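Local coordinates for proteasome protein (Corynebacterium glutamicum ATCC 13032, PDB 2P90), which is of unknown function but belongs to the PAC2 family, whose relatives include proteasome assembly chaperones, and forms a three-chain assembly, at residues L57-N62 and V124-K129; G117-A122 and G177-M182. All blocks are in the same frame, centred on the assembly; numbering follows the deposited sequence.

Contact 1 (L57-N62 and V124-K129)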
ATOM      1  N   LEU B  57      19.722  13.925  18.516  1.00 47.12           N
ATOM      2  CA  LEU B  57      18.501  14.166  17.711  1.00 45.69           C
ATOM      3  C   LEU B  57      18.206  15.670  17.489  1.00 45.34           C
ATOM      4  O   LEU B  57      18.140  16.442  18.442  1.00 45.42           O
ATOM      5  CB  LEU B  57      17.291  13.496  18.373  1.00 45.15           C
ATOM      6  CG  LEU B  57      15.973  13.474  17.576  1.00 44.43           C
ATOM      7  CD1 LEU B  57      16.155  12.776  16.239  1.00 43.29           C
ATOM      8  CD2 LEU B  57      14.893  12.775  18.385  1.00 44.53           C
ATOM      9  N   ILE B  58      18.040  16.068  16.235  1.00 44.58           N
ATOM     10  CA  ILE B  58      17.713  17.447  15.883  1.00 44.04           C
ATOM     11  C   ILE B  58      16.216  17.649  15.579  1.00 44.74           C
ATOM     12  O   ILE B  58      15.587  18.602  16.076  1.00 44.62           O
ATOM     13  CB  ILE B  58      18.500  17.879  14.635  1.00 43.72           C
ATOM     14  CG1 ILE B  58      19.991  18.019  14.956  1.00 42.17           C
ATOM     15  CG2 ILE B  58      17.903  19.159  14.018  1.00 43.38           C
ATOM     16  CD1 ILE B  58      20.800  18.315  13.761  1.00 39.30           C
ATOM     17  N   ALA B  59      15.664  16.768  14.735  1.00 44.56           N
ATOM     18  CA  ALA B  59      14.268  16.850  14.304  1.00 44.70           C
ATOM     19  C   ALA B  59      13.689  15.455  14.141  1.00 44.71           C
ATOM     20  O   ALA B  59      14.406  14.528  13.743  1.00 45.35           O
ATOM     21  CB  ALA B  59      14.158  17.606  13.004  1.00 44.79           C
ATOM     22  N   SER B  60      12.405  15.311  14.472  1.00 43.35           N
ATOM     23  CA  SER B  60      11.675  14.082  14.253  1.00 42.91           C
ATOM     24  C   SER B  60      10.517  14.340  13.329  1.00 41.75           C
ATOM     25  O   SER B  60       9.702  15.224  13.553  1.00 41.19           O
ATOM     26  CB  SER B  60      11.120  13.529  15.558  1.00 43.54           C
ATOM     27  OG  SER B  60      12.139  12.884  16.294  1.00 47.53           O
ATOM     28  N   PHE B  61      10.451  13.554  12.277  1.00 40.48           N
ATOM     29  CA  PHE B  61       9.308  13.587  11.403  1.00 38.98           C
ATOM     30  C   PHE B  61       8.086  12.871  12.013  1.00 38.66           C
ATOM     31  O   PHE B  61       8.213  11.908  12.820  1.00 37.21           O
ATOM     32  CB  PHE B  61       9.704  13.047  10.038  1.00 38.61           C
ATOM     33  CG  PHE B  61      10.587  13.997   9.258  1.00 38.88           C
ATOM     34  CD1 PHE B  61      10.052  14.794   8.253  1.00 38.57           C
ATOM     35  CD2 PHE B  61      11.953  14.127   9.563  1.00 39.73           C
ATOM     36  CE1 PHE B  61      10.868  15.695   7.518  1.00 38.53           C
ATOM     37  CE2 PHE B  61      12.778  15.030   8.848  1.00 38.79           C
ATOM     38  CZ  PHE B  61      12.222  15.817   7.815  1.00 37.65           C
ATOM     39  N   ASN B  62       6.915  13.393  11.654  1.00 38.00           N
ATOM     40  CA  ASN B  62       5.635  12.831  12.069  1.00 38.78           C
ATOM     41  C   ASN B  62       5.227  11.700  11.154  1.00 38.20           C
ATOM     42  O   ASN B  62       4.855  11.926   9.999  1.00 38.86           O
ATOM     43  CB  ASN B  62       4.538  13.912  12.081  1.00 39.35           C
ATOM     44  CG  ASN B  62       3.187  13.387  12.630  1.00 42.34           C
ATOM     45  OD1 ASN B  62       3.052  12.215  13.022  1.00 47.60           O
ATOM     46  ND2 ASN B  62       2.213  14.253  12.687  1.00 40.41           N
ATOM     47  N   VAL B 124      14.473  20.233   2.441  1.00 46.35           N
ATOM     48  CA  VAL B 124      15.222  21.383   1.991  1.00 47.79           C
ATOM     49  C   VAL B 124      15.185  22.562   2.960  1.00 48.12           C
ATOM     50  O   VAL B 124      16.200  23.211   3.116  1.00 48.68           O
ATOM     51  CB  VAL B 124      15.059  21.783   0.488  1.00 47.75           C
ATOM     52  CG1 VAL B 124      14.713  20.598  -0.381  1.00 47.10           C
ATOM     53  CG2 VAL B 124      14.077  22.874   0.325  1.00 51.07           C
ATOM     54  N   ASP B 125      14.078  22.798   3.665  1.00 48.29           N
ATOM     55  CA  ASP B 125      14.096  23.848   4.691  1.00 49.35           C
ATOM     56  C   ASP B 125      15.094  23.534   5.803  1.00 49.39           C
ATOM     57  O   ASP B 125      15.627  24.450   6.439  1.00 48.70           O
ATOM     58  CB  ASP B 125      12.737  24.086   5.356  1.00 50.09           C
ATOM     59  CG  ASP B 125      11.644  24.474   4.376  1.00 54.09           C
ATOM     60  OD1 ASP B 125      11.927  25.157   3.336  1.00 55.95           O
ATOM     61  OD2 ASP B 125      10.488  24.069   4.673  1.00 56.84           O
ATOM     62  N   LEU B 126      15.304  22.239   6.060  1.00 49.25           N
ATOM     63  CA  LEU B 126      16.221  21.835   7.112  1.00 48.83           C
ATOM     64  C   LEU B 126      17.679  21.998   6.674  1.00 49.05           C
ATOM     65  O   LEU B 126      18.506  22.433   7.495  1.00 49.17           O
ATOM     66  CB  LEU B 126      15.931  20.417   7.634  1.00 48.19           C
ATOM     67  CG  LEU B 126      14.696  20.238   8.518  1.00 46.42           C
ATOM     68  CD1 LEU B 126      14.355  18.758   8.694  1.00 44.55           C
ATOM     69  CD2 LEU B 126      14.883  20.929   9.859  1.00 46.94           C
ATOM     70  N   VAL B 127      17.988  21.685   5.406  1.00 48.85           N
ATOM     71  CA  VAL B 127      19.339  21.904   4.920  1.00 49.47           C
ATOM     72  C   VAL B 127      19.736  23.395   4.902  1.00 50.71           C
ATOM     73  O   VAL B 127      20.895  23.740   5.219  1.00 50.38           O
ATOM     74  CB  VAL B 127      19.716  21.173   3.570  1.00 49.74           C
ATOM     75  CG1 VAL B 127      18.875  19.944   3.303  1.00 48.92           C
ATOM     76  CG2 VAL B 127      19.827  22.126   2.358  1.00 48.43           C
ATOM     77  N   GLU B 128      18.780  24.258   4.546  1.00 50.83           N
ATOM     78  CA  GLU B 128      18.980  25.690   4.682  1.00 52.70           C
ATOM     79  C   GLU B 128      19.150  26.100   6.132  1.00 52.41           C
ATOM     80  O   GLU B 128      20.135  26.769   6.483  1.00 52.34           O
ATOM     81  CB  GLU B 128      17.859  26.490   4.004  1.00 53.08           C
ATOM     82  CG  GLU B 128      18.271  26.943   2.599  1.00 56.66           C
ATOM     83  CD  GLU B 128      17.184  26.688   1.562  1.00 62.01           C
ATOM     84  OE1 GLU B 128      15.973  26.689   1.926  1.00 65.83           O
ATOM     85  OE2 GLU B 128      17.534  26.498   0.375  1.00 61.73           O
ATOM     86  N   LYS B 129      18.202  25.676   6.970  1.00 51.94           N
ATOM     87  CA  LYS B 129      18.243  25.958   8.387  1.00 51.66           C
ATOM     88  C   LYS B 129      19.642  25.669   8.967  1.00 50.70           C
ATOM     89  O   LYS B 129      20.162  26.431   9.759  1.00 50.66           O
ATOM     90  CB  LYS B 129      17.165  25.134   9.103  1.00 52.10           C
ATOM     91  CG  LYS B 129      16.811  25.595  10.514  1.00 54.15           C
ATOM     92  CD  LYS B 129      16.009  26.882  10.467  1.00 60.55           C
ATOM     93  CE  LYS B 129      15.987  27.616  11.822  1.00 63.52           C
ATOM     94  NZ  LYS B 129      17.170  28.501  12.142  1.00 64.91           N
TER
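A single leucine carries the whole helix side of this contact: L126 meets A59, the second residue of a classic beta bulge in which I58 and A59 both face L93 of the neighbouring antiparallel strand, and F61 two residues further on. The setting is an alpha/beta packing layer, helix 116-129 lying on the mixed sheet of the PAC2 fold near its 9-11 end. The backbones stay well apart, with the CA atoms of A59 and L126 9.0 Å from each other, and apolar side chains meet between them. CB of A59 points at the helix and lies 4.5 Å from CD1 of L126. The side chain of F61 arrives from the opposite direction to that of L126; with its CG anti to the carbonyl carbon (chi1 -72°), the ring reaches across until its far end meets the leucine methyl obliquely. All three residues are buried; 106 Å² is buried between the segments, and Y9 and L93 also pack against L126. F119, an earlier residue of helix 116-129, meets the F61 ring edge-to-face. The branch of L126 that touches this ring is CD1, 3.7 Å from CZ and 4.1 Å from CE2 of F61.

Contact 2 (G117-A122 and G177-M182)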
ATOM      1  N   GLY B 117       6.179  15.427  -1.819  1.00 35.65           N
ATOM      2  CA  GLY B 117       6.264  16.865  -2.018  1.00 35.46           C
ATOM      3  C   GLY B 117       6.513  17.651  -0.742  1.00 36.61           C
ATOM      4  O   GLY B 117       7.504  18.349  -0.644  1.00 35.74           O
ATOM      5  N   ASP B 118       5.619  17.545   0.246  1.00 37.32           N
ATOM      6  CA  ASP B 118       5.842  18.202   1.533  1.00 38.59           C
ATOM      7  C   ASP B 118       7.118  17.716   2.212  1.00 38.90           C
ATOM      8  O   ASP B 118       7.817  18.504   2.832  1.00 39.74           O
ATOM      9  CB  ASP B 118       4.656  18.022   2.476  1.00 39.10           C
ATOM     10  CG  ASP B 118       3.340  18.620   1.918  1.00 42.66           C
ATOM     11  OD1 ASP B 118       3.382  19.528   1.065  1.00 46.08           O
ATOM     12  OD2 ASP B 118       2.250  18.168   2.337  1.00 45.70           O
ATOM     13  N   PHE B 119       7.425  16.429   2.074  1.00 38.52           N
ATOM     14  CA  PHE B 119       8.612  15.839   2.700  1.00 38.79           C
ATOM     15  C   PHE B 119       9.922  16.375   2.120  1.00 39.42           C
ATOM     16  O   PHE B 119      10.823  16.765   2.861  1.00 39.88           O
ATOM     17  CB  PHE B 119       8.586  14.297   2.602  1.00 37.38           C
ATOM     18  CG  PHE B 119       9.816  13.651   3.141  1.00 38.42           C
ATOM     19  CD1 PHE B 119      10.052  13.618   4.518  1.00 39.87           C
ATOM     20  CD2 PHE B 119      10.763  13.071   2.273  1.00 37.77           C
ATOM     21  CE1 PHE B 119      11.220  13.032   5.025  1.00 38.11           C
ATOM     22  CE2 PHE B 119      11.934  12.505   2.768  1.00 36.14           C
ATOM     23  CZ  PHE B 119      12.167  12.472   4.137  1.00 37.30           C
ATOM     24  N   SER B 120      10.041  16.363   0.802  1.00 39.35           N
ATOM     25  CA  SER B 120      11.246  16.861   0.184  1.00 39.83           C
ATOM     26  C   SER B 120      11.373  18.382   0.418  1.00 39.81           C
ATOM     27  O   SER B 120      12.458  18.863   0.708  1.00 39.74           O
ATOM     28  CB  SER B 120      11.249  16.481  -1.274  1.00 39.73           C
ATOM     29  OG  SER B 120      10.311  17.271  -1.921  1.00 41.48           O
ATOM     30  N   ASN B 121      10.264  19.125   0.396  1.00 40.01           N
ATOM     31  CA  ASN B 121      10.299  20.512   0.844  1.00 40.76           C
ATOM     32  C   ASN B 121      10.710  20.737   2.305  1.00 40.74           C
ATOM     33  O   ASN B 121      11.427  21.661   2.578  1.00 40.30           O
ATOM     34  CB  ASN B 121       9.009  21.247   0.492  1.00 41.37           C
ATOM     35  CG  ASN B 121       8.909  21.532  -1.008  1.00 44.71           C
ATOM     36  OD1 ASN B 121       9.722  22.268  -1.561  1.00 50.73           O
ATOM     37  ND2 ASN B 121       7.922  20.953  -1.663  1.00 46.02           N
ATOM     38  N   ALA B 122      10.241  19.906   3.232  1.00 40.96           N
ATOM     39  CA  ALA B 122      10.616  20.022   4.626  1.00 41.69           C
ATOM     40  C   ALA B 122      12.113  19.737   4.798  1.00 42.88           C
ATOM     41  O   ALA B 122      12.808  20.376   5.628  1.00 42.13           O
ATOM     42  CB  ALA B 122       9.788  19.055   5.481  1.00 41.31           C
ATOM     43  N   GLY B 177      10.567   5.760  -8.991  1.00 43.06           N
ATOM     44  CA  GLY B 177      10.816   6.908  -8.164  1.00 41.89           C
ATOM     45  C   GLY B 177      10.946   6.593  -6.691  1.00 41.13           C
ATOM     46  O   GLY B 177      10.463   5.551  -6.203  1.00 40.03           O
ATOM     47  N   SER B 178      11.642   7.490  -5.993  1.00 40.58           N
ATOM     48  CA  SER B 178      11.724   7.410  -4.557  1.00 40.69           C
ATOM     49  C   SER B 178      11.700   8.797  -3.930  1.00 40.36           C
ATOM     50  O   SER B 178      11.813   9.805  -4.615  1.00 40.41           O
ATOM     51  CB  SER B 178      12.950   6.622  -4.125  1.00 41.12           C
ATOM     52  OG  SER B 178      14.101   7.426  -4.141  1.00 41.90           O
ATOM     53  N   ALA B 179      11.495   8.835  -2.624  1.00 40.39           N
ATOM     54  CA  ALA B 179      11.444  10.075  -1.908  1.00 40.36           C
ATOM     55  C   ALA B 179      12.791  10.755  -1.967  1.00 40.83           C
ATOM     56  O   ALA B 179      12.859  11.981  -2.104  1.00 41.84           O
ATOM     57  CB  ALA B 179      11.037   9.826  -0.457  1.00 40.58           C
ATOM     58  N   SER B 180      13.872   9.980  -1.865  1.00 40.83           N
ATOM     59  CA  SER B 180      15.201  10.578  -1.972  1.00 41.24           C
ATOM     60  C   SER B 180      15.543  11.140  -3.377  1.00 41.38           C
ATOM     61  O   SER B 180      16.216  12.165  -3.461  1.00 39.76           O
ATOM     62  CB  SER B 180      16.273   9.614  -1.499  1.00 41.25           C
ATOM     63  OG  SER B 180      16.268   8.460  -2.312  1.00 42.85           O
ATOM     64  N   LEU B 181      15.108  10.459  -4.448  1.00 41.07           N
ATOM     65  CA  LEU B 181      15.298  10.949  -5.822  1.00 41.92           C
ATOM     66  C   LEU B 181      14.539  12.263  -6.054  1.00 42.61           C
ATOM     67  O   LEU B 181      15.093  13.218  -6.622  1.00 43.63           O
ATOM     68  CB  LEU B 181      14.895   9.900  -6.853  1.00 41.51           C
ATOM     69  CG  LEU B 181      15.896   8.736  -6.972  1.00 42.24           C
ATOM     70  CD1 LEU B 181      15.285   7.538  -7.620  1.00 40.05           C
ATOM     71  CD2 LEU B 181      17.170   9.166  -7.734  1.00 38.69           C
ATOM     72  N   MET B 182      13.305  12.340  -5.546  1.00 42.73           N
ATOM     73  CA  MET B 182      12.539  13.592  -5.577  1.00 41.50           C
ATOM     74  C   MET B 182      13.323  14.682  -4.838  1.00 42.38           C
ATOM     75  O   MET B 182      13.379  15.830  -5.286  1.00 43.38           O
ATOM     76  CB  MET B 182      11.127  13.426  -4.950  1.00 40.56           C
ATOM     77  CG  MET B 182      10.253  14.701  -5.108  1.00 40.41           C
ATOM     78  SD  MET B 182       8.511  14.735  -4.581  1.00 37.18           S
ATOM     79  CE  MET B 182       7.810  13.615  -5.769  1.00 35.91           C
TER
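M182 extends from its helix towards G117 and S120, while A179, one turn earlier, points its CB at the ring of F119, which lies between them in sequence. In the methionine, CG anti to N (chi1 -174°) and an extended chi2 carry SD to the start of helix 116-129, 3.7 Å from N of G117 and 4.0 Å from its CA; the bend at chi3 (-68°) then turns only the terminal CE. That N is hydrogen-bonded to D64 of a second subunit, so the sulfur lies alongside an amide already engaged. S120 borders the same methionine, its OG 4.1 Å from both CG and SD of M182; this hydroxyl is hydrogen-bonded to W116 O within its own helix. At F119 the approach is oblique and apolar, with A179 CB 4.2 Å from CD2 of F119. The CA atoms of S120 and M182 come within 6.7 Å, a close approach that fits the small residues G117, S120 and A179 at the interface. S178 occupies the N-cap position of the second helix. The arrangement is that of two neighbouring helices packed side by side in an alpha/beta fold, here close to a subunit interface.

From the N terminus the chain runs through strands 9-11 and 27-33 and helix 41-52 before strand 54-61 supplies the first side of contact 1. After two short helices, a two-stranded hairpin and strands 92-97 and 103-108, it enters helix 116-129. Its first turns join contact 2 and its last turns contact 1, which closes a loop of 61 residues back to the strand. Strands 134-143, 153-157 and 173-175 follow before helix 179-189 closes the 54-residue loop of contact 2. The segments alternate, so the two loops cross, and helix 116-129 ties strand 54-61 to helix 179-189. The centres lie about 13 Å apart, and F61 CE1 also touches A122 CB at 4.1 Å, bridging the contacts directly.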